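Local coordinates for lipoate-protein ligase 1 (Plasmodium falciparum, PDB 5T8U) that belongs to the lipoyl protein ligase A/B family and holds lipoic acid in a pocket of its catalytic domain, at residues Q20-N25 and W59-S64; L26-F31 and P256-Y261; V14-N19 and I241-I246. All coordinates share one frame; numbering follows the deposited sequence.

Contact 1: residues Q20-N25 and W59-S64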
loop_
_atom_site.group_PDB
_atom_site.type_symbol
_atom_site.label_atom_id
_atom_site.label_comp_id
_atom_site.label_asym_id
_atom_site.label_seq_id
_atom_site.Cartn_x
_atom_site.Cartn_y
_atom_site.Cartn_z
ATOM N N GLN A 20 4.602 -14.626 9.097
ATOM C CA GLN A 20 3.227 -14.161 9.242
ATOM C C GLN A 20 3.122 -12.951 10.165
ATOM O O GLN A 20 2.044 -12.684 10.707
ATOM C CB GLN A 20 2.338 -15.298 9.750
ATOM C CG GLN A 20 2.325 -16.512 8.830
ATOM C CD GLN A 20 1.445 -17.633 9.345
ATOM O OE1 GLN A 20 1.199 -17.745 10.546
ATOM N NE2 GLN A 20 0.959 -18.468 8.433
ATOM N N ASN A 21 4.210 -12.208 10.350
ATOM C CA ASN A 21 4.202 -10.993 11.154
ATOM C C ASN A 21 4.093 -9.785 10.234
ATOM O O ASN A 21 4.869 -9.651 9.282
ATOM C CB ASN A 21 5.463 -10.895 12.012
ATOM C CG ASN A 21 5.512 -9.620 12.832
ATOM O OD1 ASN A 21 6.046 -8.604 12.387
ATOM N ND2 ASN A 21 4.949 -9.665 14.034
ATOM N N ILE A 22 3.129 -8.907 10.521
ATOM C CA ILE A 22 2.875 -7.767 9.643
ATOM C C ILE A 22 4.109 -6.877 9.550
ATOM O O ILE A 22 4.467 -6.400 8.465
ATOM C CB ILE A 22 1.638 -6.983 10.125
ATOM C CG1 ILE A 22 1.356 -5.790 9.205
ATOM C CG2 ILE A 22 1.813 -6.502 11.565
ATOM C CD1 ILE A 22 1.075 -6.167 7.762
ATOM N N HIS A 23 4.780 -6.636 10.679
ATOM C CA HIS A 23 5.969 -5.790 10.662
ATOM C C HIS A 23 7.100 -6.450 9.887
ATOM O O HIS A 23 7.824 -5.782 9.139
ATOM C CB HIS A 23 6.411 -5.477 12.090
ATOM C CG HIS A 23 5.337 -4.860 12.931
ATOM N ND1 HIS A 23 5.116 -5.225 14.242
ATOM C CD2 HIS A 23 4.424 -3.902 12.648
ATOM C CE1 HIS A 23 4.111 -4.519 14.729
ATOM N NE2 HIS A 23 3.673 -3.709 13.781
ATOM N N PHE A 24 7.264 -7.764 10.051
ATOM C CA PHE A 24 8.321 -8.478 9.347
ATOM C C PHE A 24 8.108 -8.418 7.839
ATOM O O PHE A 24 9.017 -8.056 7.081
ATOM C CB PHE A 24 8.374 -9.929 9.830
ATOM C CG PHE A 24 9.618 -10.660 9.423
ATOM C CD1 PHE A 24 10.740 -10.647 10.235
ATOM C CD2 PHE A 24 9.668 -11.360 8.230
ATOM C CE1 PHE A 24 11.887 -11.318 9.865
ATOM C CE2 PHE A 24 10.813 -12.034 7.854
ATOM C CZ PHE A 24 11.924 -12.011 8.673
ATOM N N ASN A 25 6.900 -8.764 7.387
ATOM C CA ASN A 25 6.622 -8.775 5.953
ATOM C C ASN A 25 6.652 -7.369 5.369
ATOM O O ASN A 25 7.081 -7.178 4.226
ATOM C CB ASN A 25 5.271 -9.432 5.682
ATOM C CG ASN A 25 5.267 -10.910 6.011
ATOM O OD1 ASN A 25 6.294 -11.580 5.910
ATOM N ND2 ASN A 25 4.107 -11.428 6.400
ATOM N N TRP A 59 2.478 -12.839 0.401
ATOM C CA TRP A 59 2.708 -12.907 1.837
ATOM C C TRP A 59 1.375 -12.847 2.566
ATOM O O TRP A 59 0.385 -12.333 2.044
ATOM C CB TRP A 59 3.637 -11.780 2.308
ATOM C CG TRP A 59 3.328 -10.422 1.721
ATOM C CD1 TRP A 59 3.428 -10.051 0.409
ATOM C CD2 TRP A 59 2.892 -9.254 2.432
ATOM N NE1 TRP A 59 3.072 -8.734 0.260
ATOM C CE2 TRP A 59 2.741 -8.221 1.485
ATOM C CE3 TRP A 59 2.612 -8.983 3.774
ATOM C CZ2 TRP A 59 2.323 -6.941 1.838
ATOM C CZ3 TRP A 59 2.200 -7.708 4.123
ATOM C CH2 TRP A 59 2.057 -6.705 3.158
ATOM N N ARG A 60 1.363 -13.388 3.781
ATOM C CA ARG A 60 0.180 -13.390 4.629
ATOM C C ARG A 60 0.563 -12.915 6.022
ATOM O O ARG A 60 1.715 -13.043 6.443
ATOM C CB ARG A 60 -0.456 -14.785 4.702
ATOM C CG ARG A 60 -0.979 -15.300 3.369
ATOM C CD ARG A 60 -1.070 -16.817 3.360
ATOM N NE ARG A 60 -2.008 -17.327 4.356
ATOM C CZ ARG A 60 -2.151 -18.613 4.662
ATOM N NH1 ARG A 60 -1.412 -19.532 4.052
ATOM N NH2 ARG A 60 -3.031 -18.984 5.580
ATOM N N ASN A 61 -0.416 -12.363 6.735
ATOM C CA ASN A 61 -0.194 -11.821 8.066
ATOM C C ASN A 61 -1.291 -12.295 9.006
ATOM O O ASN A 61 -2.437 -12.500 8.596
ATOM C CB ASN A 61 -0.160 -10.287 8.054
ATOM C CG ASN A 61 0.633 -9.733 6.891
ATOM O OD1 ASN A 61 1.859 -9.644 6.943
ATOM N ND2 ASN A 61 -0.068 -9.351 5.832
ATOM N N ASN A 62 -0.926 -12.462 10.271
ATOM C CA ASN A 62 -1.883 -12.852 11.297
ATOM C C ASN A 62 -2.749 -11.643 11.654
ATOM O O ASN A 62 -2.717 -10.599 10.994
ATOM C CB ASN A 62 -1.148 -13.425 12.507
ATOM C CG ASN A 62 -1.563 -14.852 12.818
ATOM O OD1 ASN A 62 -2.734 -15.211 12.692
ATOM N ND2 ASN A 62 -0.602 -15.674 13.222
ATOM N N ARG A 63 -3.538 -11.778 12.718
ATOM C CA ARG A 63 -4.508 -10.753 13.089
ATOM C C ARG A 63 -3.818 -9.407 13.277
ATOM O O ARG A 63 -3.001 -9.241 14.187
ATOM C CB ARG A 63 -5.236 -11.178 14.364
ATOM C CG ARG A 63 -5.949 -12.521 14.217
ATOM C CD ARG A 63 -6.677 -12.958 15.479
ATOM N NE ARG A 63 -5.760 -13.462 16.502
ATOM C CZ ARG A 63 -5.544 -12.900 17.690
ATOM N NH1 ARG A 63 -6.179 -11.793 18.054
ATOM N NH2 ARG A 63 -4.684 -13.459 18.531
ATOM N N SER A 64 -4.149 -8.443 12.417
ATOM C CA SER A 64 -3.446 -7.167 12.413
ATOM C C SER A 64 -4.373 -6.053 11.946
ATOM O O SER A 64 -5.378 -6.289 11.271
ATOM C CB SER A 64 -2.209 -7.218 11.508
ATOM O OG SER A 64 -1.438 -8.379 11.762
#
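Gln20 and Asn61 bring their CA atoms within 4.3 Å of each other where the loop entering helix 22-34 meets the chain leaving strand 55-59, and here Gln20 O takes a hydrogen bond from Asn62 N at 3.0 Å. Gln20 CA adds a nearly straight CA-H...O contact with Arg60 O. Asn25 carries the polar side-chain contact. Its ND2 gives an almost linear bond (2.9 Å) to Asn61 OD1; the acceptor lies in the plane of the Asn25 amide, but the donor stands 44° above the carbonyl plane of Asn61, off the lone pairs. ND2 also donates to Asn19 O, while OD1 accepts from Ser17. The CB of Asn25, meanwhile, presses on Trp59 CE3 (3.3 Å), approaching the indole obliquely. Ile22 fills the space beside this pair: with CG1 anti to the backbone N (chi1 -180°), CD1 reaches both Asn61 CG, 3.7 Å away, and the indole edge at CZ3 of Trp59 (4.1 Å). Its CB and CG2 rest on Ser64 OG, a hydroxyl turned back to bond Asn62 O. Asn21 suits the N-cap because its short amide can fold back, and OD1 accepts from Phe24 N in the carbonyl plane at 2.8 Å. Trp59 NE1 bonds Thr109, and the Trp59 side chain touches lipoic acid. With both ends of its amide hydrogen-bonded, Asn25 is probably held against flipping and, packed against Trp59, probably helps to position this tryptophan of the ligand pocket.

Contact 2: residues L26-F31 and P256-Y261; sequences LSLENF and PEFLKY
Ser27 and Tyr261 mark the point where the backbones come nearest, 5.4 Å between CA atoms, as two helices pass at 130°, the axes of the two short segments approaching to 9.0 Å. A small residue suits this spot. Ser27 CB sits over one face of the Phe258 ring, 3.9 Å from its centroid and 25° off the normal, a CH-pi contact displaced toward the rim; a hydroxyl fits here because OG is satisfied inside its own helix by His23 O. Phe258 is one of two large bumps on helix 256-266, Tyr261 being the other. With CG anti to the backbone N (chi1 -175°), its ring extends across to helix 22-34 and slots into the hollow between Ser27, Leu28 and Phe31. Leu28 starts away from the partner helix, yet its branched end curls round so that CD2 closes on Phe258 CE1 (3.5 Å), while Phe31 CB meets the ring at its edge. Phe31 answers with a bump of its own: its side chain crosses that of Phe258 at about a right angle, CD1 lying 4.1 Å from Phe258 CB, and CE1 comes to Glu257 CB at 4.3 Å. One turn further along, the flat ring of Tyr261 is sandwiched. The Asn30 amide covers one face, with Asn30 CB 3.9 Å from Tyr261 CD2, and the backbone O of Glu257, one turn back in the same helix, lies 3.4 Å above the opposite face, near the rim. Around this interface, Phe24 and Tyr42 meet Phe258 and Phe31 edge-to-face, and Ile252 of helix 250-253 packs on Leu28 and Phe31. On its other side helix 22-34 turns Glu29 to strand 162-170, so the helix lies between helix 256-266 and the large mixed sheet.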
loop_
_atom_site.group_PDB
_atom_site.type_symbol
_atom_site.label_atom_id
_atom_site.label_comp_id
_atom_site.label_asym_id
_atom_site.label_seq_id
_atom_site.Cartn_x
_atom_site.Cartn_y
_atom_site.Cartn_z
ATOM N N LEU A 26 6.187 -6.371 6.125
ATOM C CA LEU A 26 6.308 -4.993 5.662
ATOM C C LEU A 26 7.769 -4.582 5.535
ATOM O O LEU A 26 8.126 -3.828 4.621
ATOM C CB LEU A 26 5.564 -4.049 6.607
ATOM C CG LEU A 26 4.038 -4.036 6.487
ATOM C CD1 LEU A 26 3.418 -3.280 7.651
ATOM C CD2 LEU A 26 3.595 -3.421 5.166
ATOM N N SER A 27 8.629 -5.071 6.433
ATOM C CA SER A 27 10.057 -4.796 6.311
ATOM C C SER A 27 10.636 -5.465 5.070
ATOM O O SER A 27 11.468 -4.874 4.371
ATOM C CB SER A 27 10.789 -5.263 7.568
ATOM O OG SER A 27 10.237 -4.661 8.725
ATOM N N LEU A 28 10.215 -6.700 4.783
ATOM C CA LEU A 28 10.616 -7.349 3.538
ATOM C C LEU A 28 10.198 -6.515 2.333
ATOM O O LEU A 28 11.007 -6.233 1.444
ATOM C CB LEU A 28 10.006 -8.748 3.453
ATOM C CG LEU A 28 10.597 -9.828 4.361
ATOM C CD1 LEU A 28 9.713 -11.066 4.346
ATOM C CD2 LEU A 28 12.016 -10.184 3.937
ATOM N N GLU A 29 8.925 -6.119 2.289
ATOM C CA GLU A 29 8.414 -5.315 1.184
ATOM C C GLU A 29 9.240 -4.048 0.996
ATOM O O GLU A 29 9.671 -3.727 -0.120
ATOM C CB GLU A 29 6.948 -4.971 1.449
ATOM C CG GLU A 29 6.255 -4.229 0.329
ATOM C CD GLU A 29 4.844 -3.825 0.702
ATOM O OE1 GLU A 29 4.645 -3.339 1.836
ATOM O OE2 GLU A 29 3.932 -4.006 -0.130
ATOM N N ASN A 30 9.469 -3.309 2.085
ATOM C CA ASN A 30 10.243 -2.077 1.988
ATOM C C ASN A 30 11.671 -2.350 1.539
ATOM O O ASN A 30 12.266 -1.530 0.830
ATOM C CB ASN A 30 10.239 -1.347 3.330
ATOM C CG ASN A 30 10.710 0.089 3.211
ATOM O OD1 ASN A 30 10.571 0.713 2.159
ATOM N ND2 ASN A 30 11.273 0.620 4.290
ATOM N N PHE A 31 12.239 -3.490 1.938
ATOM C CA PHE A 31 13.595 -3.819 1.511
ATOM C C PHE A 31 13.636 -4.135 0.023
ATOM O O PHE A 31 14.608 -3.800 -0.663
ATOM C CB PHE A 31 14.134 -4.994 2.325
ATOM C CG PHE A 31 15.598 -5.251 2.115
ATOM C CD1 PHE A 31 16.537 -4.747 2.999
ATOM C CD2 PHE A 31 16.037 -5.987 1.027
ATOM C CE1 PHE A 31 17.884 -4.977 2.805
ATOM C CE2 PHE A 31 17.381 -6.220 0.830
ATOM C CZ PHE A 31 18.306 -5.715 1.719
ATOM N N PRO A 256 21.446 -4.637 8.224
ATOM C CA PRO A 256 21.129 -3.540 9.153
ATOM C C PRO A 256 19.984 -2.672 8.671
ATOM O O PRO A 256 19.205 -2.172 9.492
ATOM C CB PRO A 256 22.444 -2.749 9.235
ATOM C CG PRO A 256 23.495 -3.669 8.723
ATOM C CD PRO A 256 22.823 -4.536 7.712
ATOM N N GLU A 257 19.862 -2.472 7.358
ATOM C CA GLU A 257 18.735 -1.723 6.816
ATOM C C GLU A 257 17.419 -2.415 7.146
ATOM O O GLU A 257 16.455 -1.775 7.587
ATOM C CB GLU A 257 18.904 -1.569 5.303
ATOM C CG GLU A 257 18.039 -0.494 4.680
ATOM C CD GLU A 257 18.173 -0.449 3.171
ATOM O OE1 GLU A 257 19.249 -0.825 2.658
ATOM O OE2 GLU A 257 17.202 -0.045 2.497
ATOM N N PHE A 258 17.364 -3.734 6.944
ATOM C CA PHE A 258 16.158 -4.489 7.265
ATOM C C PHE A 258 15.784 -4.320 8.732
ATOM O O PHE A 258 14.635 -4.006 9.059
ATOM C CB PHE A 258 16.359 -5.966 6.929
ATOM C CG PHE A 258 15.123 -6.799 7.107
ATOM C CD1 PHE A 258 14.244 -6.986 6.057
ATOM C CD2 PHE A 258 14.837 -7.391 8.326
ATOM C CE1 PHE A 258 13.104 -7.749 6.215
ATOM C CE2 PHE A 258 13.698 -8.155 8.491
ATOM C CZ PHE A 258 12.831 -8.334 7.433
ATOM N N LEU A 259 16.744 -4.534 9.636
ATOM C CA LEU A 259 16.473 -4.351 11.058
ATOM C C LEU A 259 16.026 -2.928 11.362
ATOM O O LEU A 259 15.210 -2.712 12.265
ATOM C CB LEU A 259 17.712 -4.705 11.882
ATOM C CG LEU A 259 18.062 -6.192 11.973
ATOM C CD1 LEU A 259 19.426 -6.376 12.614
ATOM C CD2 LEU A 259 17.002 -6.953 12.755
ATOM N N LYS A 260 16.551 -1.946 10.627
ATOM C CA LYS A 260 16.091 -0.571 10.785
ATOM C C LYS A 260 14.605 -0.459 10.465
ATOM O O LYS A 260 13.818 0.053 11.272
ATOM C CB LYS A 260 16.908 0.355 9.883
ATOM C CG LYS A 260 16.627 1.839 10.067
ATOM C CD LYS A 260 17.004 2.629 8.819
ATOM C CE LYS A 260 18.481 2.484 8.470
ATOM N NZ LYS A 260 18.808 3.125 7.168
ATOM N N TYR A 261 14.202 -0.937 9.284
ATOM C CA TYR A 261 12.789 -0.920 8.917
ATOM C C TYR A 261 11.942 -1.633 9.964
ATOM O O TYR A 261 10.931 -1.101 10.433
ATOM C CB TYR A 261 12.596 -1.572 7.548
ATOM C CG TYR A 261 13.330 -0.895 6.411
ATOM C CD1 TYR A 261 13.687 0.445 6.483
ATOM C CD2 TYR A 261 13.660 -1.599 5.260
ATOM C CE1 TYR A 261 14.354 1.063 5.443
ATOM C CE2 TYR A 261 14.327 -0.989 4.216
ATOM C CZ TYR A 261 14.670 0.342 4.312
ATOM O OH TYR A 261 15.336 0.952 3.275
#

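Contact 3: residues V14-N19 and I241-I246; sequences VLVSNN and ITVHYI
Val16 O is gripped twice: Ile246 N donates to it at 3.0 Å, and Tyr245 CA brings a CA-H...O contact of 3.3 Å. Val14 O has a like pair of partners, a hydrogen bond from His244 N (2.8 Å) and the CA-H of Val243. Between them Val16 N donates to His244 O at 2.7 Å. This is parallel pairing, Leu15 with His244 and Val16 with Tyr245. Branched residues suit such extended chain, and Val16 uses both methyls: CG2 is pressed tightly against Val243 CG1 (3.3 Å), and CG1 lies alongside Tyr245 CE1 at 3.9 Å. The Asn18 amide meets the edge of the Tyr245 ring, with the two planes only 13° apart. On the other face of the sheet, Leu15 CD2 comes to His244 CB at 3.7 Å, and Ile246 CD1 meets Leu15 CB on the same side. Strand 244-245 is an edge strand of the large mixed sheet, and strand 13-17 joins it to strand 55-59, whose Leu56 and Leu58 pair with Leu15. Leu15 and Ile246 face Leu32 of helix 22-34, whereas Val14 packs on helix 213-227.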
loop_
_atom_site.group_PDB
_atom_site.type_symbol
_atom_site.label_atom_id
_atom_site.label_comp_id
_atom_site.label_asym_id
_atom_site.label_seq_id
_atom_site.Cartn_x
_atom_site.Cartn_y
_atom_site.Cartn_z
ATOM N N VAL A 14 9.280 -14.245 -8.747
ATOM C CA VAL A 14 8.180 -14.602 -7.861
ATOM C C VAL A 14 8.790 -14.886 -6.495
ATOM O O VAL A 14 9.552 -15.849 -6.336
ATOM C CB VAL A 14 7.393 -15.813 -8.378
ATOM C CG1 VAL A 14 6.162 -16.059 -7.519
ATOM C CG2 VAL A 14 7.003 -15.615 -9.837
ATOM N N LEU A 15 8.462 -14.052 -5.514
ATOM C CA LEU A 15 9.015 -14.136 -4.172
ATOM C C LEU A 15 7.898 -14.454 -3.187
ATOM O O LEU A 15 6.755 -14.014 -3.361
ATOM C CB LEU A 15 9.708 -12.825 -3.784
ATOM C CG LEU A 15 10.556 -12.173 -4.881
ATOM C CD1 LEU A 15 11.158 -10.866 -4.386
ATOM C CD2 LEU A 15 11.644 -13.115 -5.368
ATOM N N VAL A 16 8.234 -15.221 -2.154
ATOM C CA VAL A 16 7.269 -15.669 -1.159
ATOM C C VAL A 16 7.880 -15.500 0.222
ATOM O O VAL A 16 9.087 -15.695 0.407
ATOM C CB VAL A 16 6.855 -17.138 -1.395
ATOM C CG1 VAL A 16 5.894 -17.614 -0.312
ATOM C CG2 VAL A 16 6.227 -17.293 -2.771
ATOM N N SER A 17 7.046 -15.132 1.191
ATOM C CA SER A 17 7.442 -15.056 2.590
ATOM C C SER A 17 6.488 -15.913 3.406
ATOM O O SER A 17 5.281 -15.647 3.433
ATOM C CB SER A 17 7.431 -13.612 3.092
ATOM O OG SER A 17 7.628 -13.563 4.495
ATOM N N ASN A 18 7.024 -16.944 4.058
ATOM C CA ASN A 18 6.214 -17.774 4.940
ATOM C C ASN A 18 6.037 -17.161 6.321
ATOM O O ASN A 18 5.213 -17.656 7.098
ATOM C CB ASN A 18 6.832 -19.170 5.072
ATOM C CG ASN A 18 6.639 -20.009 3.826
ATOM O OD1 ASN A 18 5.516 -20.378 3.482
ATOM N ND2 ASN A 18 7.735 -20.325 3.148
ATOM N N ASN A 19 6.780 -16.106 6.644
ATOM C CA ASN A 19 6.561 -15.397 7.895
ATOM C C ASN A 19 5.171 -14.773 7.898
ATOM O O ASN A 19 4.616 -14.432 6.849
ATOM C CB ASN A 19 7.631 -14.323 8.093
ATOM C CG ASN A 19 7.619 -13.739 9.493
ATOM O OD1 ASN A 19 6.572 -13.348 10.008
ATOM N ND2 ASN A 19 8.788 -13.687 10.121
ATOM N N ILE A 241 7.883 -22.561 -13.837
ATOM C CA ILE A 241 7.605 -21.548 -12.828
ATOM C C ILE A 241 8.692 -21.640 -11.768
ATOM O O ILE A 241 9.152 -22.737 -11.435
ATOM C CB ILE A 241 6.203 -21.735 -12.206
ATOM C CG1 ILE A 241 5.128 -21.205 -13.161
ATOM C CG2 ILE A 241 6.098 -21.046 -10.839
ATOM C CD1 ILE A 241 3.702 -21.506 -12.726
ATOM N N THR A 242 9.106 -20.489 -11.241
ATOM C CA THR A 242 10.137 -20.425 -10.213
ATOM C C THR A 242 9.648 -19.563 -9.060
ATOM O O THR A 242 9.022 -18.521 -9.275
ATOM C CB THR A 242 11.451 -19.864 -10.772
ATOM O OG1 THR A 242 11.879 -20.662 -11.883
ATOM C CG2 THR A 242 12.539 -19.869 -9.705
ATOM N N VAL A 243 9.946 -20.000 -7.837
ATOM C CA VAL A 243 9.453 -19.356 -6.625
ATOM C C VAL A 243 10.612 -19.241 -5.644
ATOM O O VAL A 243 11.250 -20.247 -5.312
ATOM C CB VAL A 243 8.288 -20.138 -5.990
ATOM C CG1 VAL A 243 7.803 -19.454 -4.714
ATOM C CG2 VAL A 243 7.145 -20.284 -6.984
ATOM N N HIS A 244 10.886 -18.025 -5.182
ATOM C CA HIS A 244 11.916 -17.773 -4.187
ATOM C C HIS A 244 11.284 -17.525 -2.822
ATOM O O HIS A 244 10.197 -16.951 -2.714
ATOM C CB HIS A 244 12.780 -16.572 -4.580
ATOM C CG HIS A 244 13.722 -16.848 -5.710
ATOM N ND1 HIS A 244 13.312 -16.905 -7.026
ATOM C CD2 HIS A 244 15.056 -17.080 -5.722
ATOM C CE1 HIS A 244 14.354 -17.161 -7.798
ATOM N NE2 HIS A 244 15.423 -17.272 -7.031
ATOM N N TYR A 245 11.980 -17.970 -1.778
ATOM C CA TYR A 245 11.549 -17.793 -0.395
ATOM C C TYR A 245 12.560 -16.903 0.312
ATOM O O TYR A 245 13.739 -17.260 0.419
ATOM C CB TYR A 245 11.413 -19.147 0.307
ATOM C CG TYR A 245 10.316 -20.012 -0.276
ATOM C CD1 TYR A 245 9.071 -20.092 0.330
ATOM C CD2 TYR A 245 10.523 -20.738 -1.443
ATOM C CE1 TYR A 245 8.063 -20.875 -0.203
ATOM C CE2 TYR A 245 9.521 -21.524 -1.984
ATOM C CZ TYR A 245 8.294 -21.588 -1.361
ATOM O OH TYR A 245 7.296 -22.371 -1.897
ATOM N N ILE A 246 12.098 -15.753 0.801
ATOM C CA ILE A 246 12.989 -14.714 1.299
ATOM C C ILE A 246 12.870 -14.492 2.802
ATOM O O ILE A 246 13.765 -13.860 3.387
ATOM C CB ILE A 246 12.759 -13.383 0.551
ATOM C CG1 ILE A 246 11.299 -12.935 0.687
ATOM C CG2 ILE A 246 13.143 -13.535 -0.915
ATOM C CD1 ILE A 246 11.033 -11.537 0.168
#

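From the N terminus, strand 13-17 leads through a short loop into helix 22-34, and all three contacts start on this unit. Contact 1 closes the shortest loop, returning after 33 residues to the chain beyond strand 55-59. Contact 3 closes a much longer one, 221 residues, within which contact 1 lies entirely. Contact 2 begins later on the helix and ends beyond residue 246, so it crosses both others. Direct touches knit them together: Trp59 CH2 of contact 1 packs on Leu26 CD2 of contact 2, Leu28 of contact 2 packs on Ser17 of contact 3, and Phe24 O meets Phe258 CZ. Sheet edge, helices and the end of strand 55-59, which bears Trp59 of the lipoic acid pocket, are thus tied together.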